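Local coordinates for protein redox-sensing transcriptional repressor Rex (Thermoanaerobacter ethanolicus, PDB 3WGH) that probably represses transcription by binding DNA as a homodimer in response to the cellular NADH/NAD(+) redox state, at residues 21-26 with 70-75; 82-87 with 109-114. One frame throughout, in Å; residues are numbered along the deposited sequence.

Contact 1 (21-26 with 70-75). With ZN (zinc ion), chain F.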
loop_
_atom_site.group_PDB
_atom_site.type_symbol
_atom_site.label_atom_id
_atom_site.label_comp_id
_atom_site.label_asym_id
_atom_site.label_seq_id
_atom_site.Cartn_x
_atom_site.Cartn_y
_atom_site.Cartn_z
ATOM N N TYR B 21 6.220 -0.272 14.058
ATOM C CA TYR B 21 5.741 -0.299 15.410
ATOM C C TYR B 21 6.886 -0.085 16.442
ATOM O O TYR B 21 6.740 0.667 17.413
ATOM C CB TYR B 21 4.911 -1.564 15.639
ATOM C CG TYR B 21 4.287 -1.620 16.990
ATOM C CD1 TYR B 21 3.435 -0.600 17.437
ATOM C CD2 TYR B 21 4.561 -2.678 17.856
ATOM C CE1 TYR B 21 2.878 -0.633 18.729
ATOM C CE2 TYR B 21 3.998 -2.719 19.136
ATOM C CZ TYR B 21 3.168 -1.692 19.567
ATOM O OH TYR B 21 2.615 -1.752 20.837
ATOM N N LEU B 22 8.052 -0.669 16.209
ATOM C CA LEU B 22 9.187 -0.427 17.124
ATOM C C LEU B 22 9.726 1.004 17.076
ATOM O O LEU B 22 10.223 1.545 18.087
ATOM C CB LEU B 22 10.309 -1.443 16.896
ATOM C CG LEU B 22 9.832 -2.757 17.527
ATOM C CD1 LEU B 22 10.321 -3.905 16.708
ATOM C CD2 LEU B 22 10.271 -2.919 19.001
ATOM N N GLU B 23 9.626 1.612 15.902
ATOM C CA GLU B 23 9.947 3.003 15.727
ATOM C C GLU B 23 9.036 3.873 16.588
ATOM O O GLU B 23 9.499 4.852 17.159
ATOM C CB GLU B 23 9.767 3.377 14.253
ATOM C CG GLU B 23 10.407 4.673 13.834
ATOM C CD GLU B 23 10.643 4.709 12.314
ATOM O OE1 GLU B 23 9.657 4.842 11.568
ATOM O OE2 GLU B 23 11.800 4.558 11.859
ATOM N N GLU B 24 7.744 3.536 16.624
ATOM C CA GLU B 24 6.751 4.253 17.416
ATOM C C GLU B 24 7.029 4.133 18.920
ATOM O O GLU B 24 6.882 5.113 19.632
ATOM C CB GLU B 24 5.308 3.826 17.066
ATOM C CG GLU B 24 4.234 4.934 17.348
ATOM C CD GLU B 24 2.758 4.426 17.506
ATOM O OE1 GLU B 24 2.005 4.238 16.492
ATOM O OE2 GLU B 24 2.322 4.293 18.678
ATOM N N LEU B 25 7.420 2.945 19.388
ATOM C CA LEU B 25 7.899 2.746 20.764
ATOM C C LEU B 25 9.234 3.444 21.094
ATOM O O LEU B 25 9.378 4.053 22.158
ATOM C CB LEU B 25 8.005 1.254 21.115
ATOM C CG LEU B 25 6.753 0.388 21.009
ATOM C CD1 LEU B 25 7.098 -1.105 21.111
ATOM C CD2 LEU B 25 5.684 0.771 22.034
ATOM N N LEU B 26 10.221 3.325 20.215
ATOM C CA LEU B 26 11.488 4.013 20.437
ATOM C C LEU B 26 11.297 5.543 20.555
ATOM O O LEU B 26 12.034 6.215 21.282
ATOM C CB LEU B 26 12.514 3.642 19.351
ATOM C CG LEU B 26 13.945 4.209 19.338
ATOM C CD1 LEU B 26 14.639 4.310 20.714
ATOM C CD2 LEU B 26 14.799 3.393 18.390
ATOM N N GLU B 70 17.340 -2.062 20.576
ATOM C CA GLU B 70 18.078 -3.141 19.912
ATOM C C GLU B 70 17.259 -3.881 18.836
ATOM O O GLU B 70 17.822 -4.304 17.851
ATOM C CB GLU B 70 18.596 -4.190 20.905
ATOM C CG GLU B 70 19.970 -3.903 21.512
ATOM C CD GLU B 70 21.062 -4.872 21.025
ATOM O OE1 GLU B 70 20.853 -6.112 21.123
ATOM O OE2 GLU B 70 22.131 -4.389 20.551
ATOM N N LEU B 71 15.989 -4.168 19.100
ATOM C CA LEU B 71 15.189 -4.877 18.096
ATOM C C LEU B 71 15.006 -3.919 16.899
ATOM O O LEU B 71 15.263 -4.286 15.755
ATOM C CB LEU B 71 13.849 -5.364 18.654
ATOM C CG LEU B 71 13.011 -6.307 17.749
ATOM C CD1 LEU B 71 13.818 -7.489 17.258
ATOM C CD2 LEU B 71 11.772 -6.840 18.468
ATOM N N TYR B 72 14.650 -2.670 17.188
ATOM C CA TYR B 72 14.574 -1.669 16.159
ATOM C C TYR B 72 15.827 -1.682 15.295
ATOM O O TYR B 72 15.731 -1.812 14.068
ATOM C CB TYR B 72 14.319 -0.264 16.715
ATOM C CG TYR B 72 14.268 0.804 15.624
ATOM C CD1 TYR B 72 13.172 0.897 14.755
ATOM C CD2 TYR B 72 15.340 1.679 15.431
ATOM C CE1 TYR B 72 13.134 1.880 13.747
ATOM C CE2 TYR B 72 15.313 2.663 14.441
ATOM C CZ TYR B 72 14.222 2.752 13.611
ATOM O OH TYR B 72 14.225 3.730 12.656
ATOM N N ASN B 73 16.995 -1.548 15.919
ATOM C CA ASN B 73 18.237 -1.453 15.173
ATOM C C ASN B 73 18.504 -2.701 14.354
ATOM O O ASN B 73 18.932 -2.631 13.205
ATOM C CB ASN B 73 19.427 -1.168 16.114
ATOM C CG ASN B 73 19.403 0.265 16.685
ATOM O OD1 ASN B 73 18.688 1.125 16.189
ATOM N ND2 ASN B 73 20.189 0.509 17.735
ATOM N N ASN B 74 18.269 -3.852 14.942
ATOM C CA ASN B 74 18.385 -5.068 14.165
ATOM C C ASN B 74 17.394 -5.170 12.970
ATOM O O ASN B 74 17.771 -5.630 11.911
ATOM C CB ASN B 74 18.284 -6.269 15.100
ATOM C CG ASN B 74 19.593 -6.504 15.840
ATOM O OD1 ASN B 74 20.652 -6.548 15.219
ATOM N ND2 ASN B 74 19.534 -6.587 17.166
ATOM N N LEU B 75 16.168 -4.693 13.124
ATOM C CA LEU B 75 15.231 -4.739 12.007
ATOM C C LEU B 75 15.641 -3.774 10.882
ATOM O O LEU B 75 15.454 -4.089 9.692
ATOM C CB LEU B 75 13.814 -4.463 12.494
ATOM C CG LEU B 75 13.112 -5.637 13.196
ATOM C CD1 LEU B 75 11.900 -5.111 13.933
ATOM C CD2 LEU B 75 12.670 -6.721 12.167
HETATM ZN ZN ZN F . 0.996 3.664 14.661
HETATM O O HOH W 1 -0.129 2.470 15.506
HETATM O O HOH W 2 2.131 2.585 13.580
#

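Contact 2 (82-87 with 109-114)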
loop_
_atom_site.group_PDB
_atom_site.type_symbol
_atom_site.label_atom_id
_atom_site.label_comp_id
_atom_site.label_asym_id
_atom_site.label_seq_id
_atom_site.Cartn_x
_atom_site.Cartn_y
_atom_site.Cartn_z
ATOM N N ASP B 82 20.309 0.173 6.283
ATOM C CA ASP B 82 21.607 0.802 6.563
ATOM C C ASP B 82 22.409 1.018 5.275
ATOM O O ASP B 82 23.593 1.301 5.335
ATOM C CB ASP B 82 22.423 -0.070 7.525
ATOM C CG ASP B 82 22.617 -1.501 7.013
ATOM O OD1 ASP B 82 21.726 -2.078 6.311
ATOM O OD2 ASP B 82 23.657 -2.090 7.359
ATOM N N LYS B 83 21.783 0.808 4.123
ATOM C CA LYS B 83 22.495 0.868 2.859
ATOM C C LYS B 83 21.802 1.964 2.088
ATOM O O LYS B 83 20.822 2.487 2.563
ATOM C CB LYS B 83 22.395 -0.467 2.109
ATOM C CG LYS B 83 22.912 -1.659 2.934
ATOM C CD LYS B 83 24.006 -2.439 2.213
ATOM C CE LYS B 83 24.825 -3.284 3.166
ATOM N NZ LYS B 83 24.023 -4.301 3.903
ATOM N N THR B 84 22.360 2.345 0.951
ATOM C CA THR B 84 21.798 3.373 0.076
ATOM C C THR B 84 21.335 2.679 -1.177
ATOM O O THR B 84 22.023 1.771 -1.662
ATOM C CB THR B 84 22.876 4.383 -0.340
ATOM O OG1 THR B 84 23.101 5.282 0.745
ATOM C CG2 THR B 84 22.442 5.181 -1.561
ATOM N N TYR B 85 20.180 3.091 -1.696
ATOM C CA TYR B 85 19.699 2.592 -2.978
ATOM C C TYR B 85 19.553 3.799 -3.871
ATOM O O TYR B 85 18.974 4.795 -3.457
ATOM C CB TYR B 85 18.335 1.866 -2.793
ATOM C CG TYR B 85 18.511 0.794 -1.776
ATOM C CD1 TYR B 85 19.017 -0.448 -2.148
ATOM C CD2 TYR B 85 18.359 1.072 -0.411
ATOM C CE1 TYR B 85 19.276 -1.441 -1.178
ATOM C CE2 TYR B 85 18.602 0.096 0.539
ATOM C CZ TYR B 85 19.096 -1.143 0.145
ATOM O OH TYR B 85 19.406 -2.095 1.104
ATOM N N ASN B 86 20.114 3.745 -5.057
ATOM C CA ASN B 86 19.855 4.781 -6.041
ATOM C C ASN B 86 18.572 4.486 -6.785
ATOM O O ASN B 86 18.443 3.410 -7.399
ATOM C CB ASN B 86 21.029 4.899 -7.018
ATOM C CG ASN B 86 22.323 5.362 -6.330
ATOM O OD1 ASN B 86 22.308 6.105 -5.329
ATOM N ND2 ASN B 86 23.446 4.938 -6.888
ATOM N N THR B 87 17.612 5.404 -6.666
ATOM C CA THR B 87 16.291 5.267 -7.307
ATOM C C THR B 87 16.006 6.264 -8.407
ATOM O O THR B 87 16.556 7.394 -8.420
ATOM C CB THR B 87 15.125 5.317 -6.256
ATOM O OG1 THR B 87 14.883 6.671 -5.851
ATOM C CG2 THR B 87 15.519 4.543 -5.012
ATOM N N GLY B 109 17.244 5.794 3.203
ATOM C CA GLY B 109 18.327 5.312 2.302
ATOM C C GLY B 109 18.027 5.317 0.801
ATOM O O GLY B 109 18.863 4.984 -0.016
ATOM N N PHE B 110 16.817 5.707 0.434
ATOM C CA PHE B 110 16.393 5.663 -0.947
ATOM C C PHE B 110 16.678 7.017 -1.616
ATOM O O PHE B 110 15.918 7.963 -1.515
ATOM C CB PHE B 110 14.910 5.244 -1.044
ATOM C CG PHE B 110 14.627 3.852 -0.477
ATOM C CD1 PHE B 110 14.339 3.680 0.864
ATOM C CD2 PHE B 110 14.724 2.738 -1.287
ATOM C CE1 PHE B 110 14.148 2.384 1.395
ATOM C CE2 PHE B 110 14.470 1.462 -0.823
ATOM C CZ PHE B 110 14.183 1.261 0.544
ATOM N N ASN B 111 17.784 7.093 -2.315
ATOM C CA ASN B 111 18.221 8.342 -2.866
ATOM C C ASN B 111 17.695 8.563 -4.244
ATOM O O ASN B 111 18.081 7.857 -5.153
ATOM C CB ASN B 111 19.735 8.349 -2.916
ATOM C CG ASN B 111 20.340 8.258 -1.557
ATOM O OD1 ASN B 111 21.343 7.571 -1.372
ATOM N ND2 ASN B 111 19.721 8.924 -0.571
ATOM N N LEU B 112 16.827 9.545 -4.386
ATOM C CA LEU B 112 16.213 9.876 -5.690
ATOM C C LEU B 112 17.192 10.604 -6.597
ATOM O O LEU B 112 17.603 11.736 -6.318
ATOM C CB LEU B 112 14.940 10.694 -5.522
ATOM C CG LEU B 112 14.196 11.115 -6.822
ATOM C CD1 LEU B 112 13.634 9.881 -7.522
ATOM C CD2 LEU B 112 13.032 12.039 -6.476
ATOM N N LYS B 113 17.548 9.940 -7.680
ATOM C CA LYS B 113 18.589 10.434 -8.559
ATOM C C LYS B 113 18.034 11.107 -9.820
ATOM O O LYS B 113 18.691 11.948 -10.398
ATOM C CB LYS B 113 19.574 9.327 -8.946
ATOM C CG LYS B 113 20.388 8.714 -7.809
ATOM C CD LYS B 113 21.472 9.630 -7.280
ATOM C CE LYS B 113 22.716 9.556 -8.188
ATOM N NZ LYS B 113 23.178 8.118 -8.487
ATOM N N GLY B 114 16.854 10.704 -10.285
ATOM C CA GLY B 114 16.281 11.390 -11.428
ATOM C C GLY B 114 14.811 11.036 -11.604
ATOM O O GLY B 114 14.322 10.053 -11.001
HETATM O O HOH W 3 23.335 8.004 -3.398
HETATM O O HOH W 4 13.066 7.839 -3.375
#

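Contact 1 (21-26 with 70-75)
The Y72 ring slots between L26 and the stem of E23 on helix 9-26, L22 meeting its CB. The ring is put there by its first torsion, which sets CG anti to the backbone N (chi1 179°) and carries it off helix 68-78 toward the other helix. L26 meets the ring obliquely, its CD2 lying 3.5 Å from Y72 CD2, and the two side chains run at about a right angle. Across the ring, E23 CB lies 3.7 Å from Y72 CE1. L22 CD1 projects into the hollow between L71 and L75, one turn apart. The fit is uneven: L22 CD1 lies 3.7 Å from L71 CD2 but only 3.4 Å from L75 CD1, tighter than usual for two carbons. The segment axes, 9.3 Å apart at closest, run at 140°, roughly antiparallel but well crossed. L53 of helix 46-54, in the same predicted helix-turn-helix region as 21-26, also packs on L71 and L75. Turned away from this interface, E24 OE1 binds a zinc ion at 2.2 Å, together with two waters. At the far end of the ring, Y72 OH donates to the anti lone pair of E23 OE2 at 2.7 Å, and H19 stacks on the same ring. Chemically, a carboxylate, probably charged, at the hydroxyl end and leucines around the base suit the two ends of one tyrosine, which probably fixes the ring's rotation.

Contact 2 (82-87 with 109-114)
Two neighbouring parallel strands of the Rossmann-type sheet, 85-90 and 110-117, pair here, starting at Y85 and F110. Y85 N donates to G109 O at 2.9 Å, and N111 N returns to Y85 O almost in line with the carbonyl (C=O...N 175°). T87 N then binds N111 O, and K113 N closes the series on T87 O at 2.8 Å. Both hydrogen bonds of Y85 and both of T87 thus face strand 110-117, whereas N86 turns its backbone to D148 and I149, where the next strand of the sheet begins. G109 ends the preceding helix in a Schellman motif; a CB there would run into K83 O. This is the beta-alpha-beta crossover of the dinucleotide-binding fold, with helices 94-100 and 103-107 in the connection. On one face of the sheet the Y85 and F110 rings lie side by side, planes 26° apart and slid so that they barely overlap; Y85 CD2 stands 3.9 Å above the F110 ring plane. T87 CG2 comes to the edge of F110, and S203 of the second subunit packs on both rings. The other face carries N86 and N111, whose OD1 atoms share a water at 2.9 Å from each. K113, bent at three successive torsions beyond CB, folds back over N86, its CG 3.9 Å from N86 CB. Replacing N86 by a leucine would probably cost that water its bond to the N86 oxygen and leave K146 O without its weak amide bond.

The two contacts come in series along the chain: contact 1 closes at residue 75 before contact 2 opens at 82. Helix 68-78, the second partner of contact 1, is followed directly by strand 85-90, the first partner of contact 2. Their centres lie 22 Å apart and their nearest atoms about 7 Å, without touching. Contact 1 joins two helices, one of which carries the start of the predicted DNA-binding motif, whereas contact 2 joins two strands inside the mixed sheet of the nucleotide-binding domain. The short chain connection between helix 68-78 and strand 85-90 therefore links the two domains, consistent with a repressor whose DNA binding responds to the bound nucleotide.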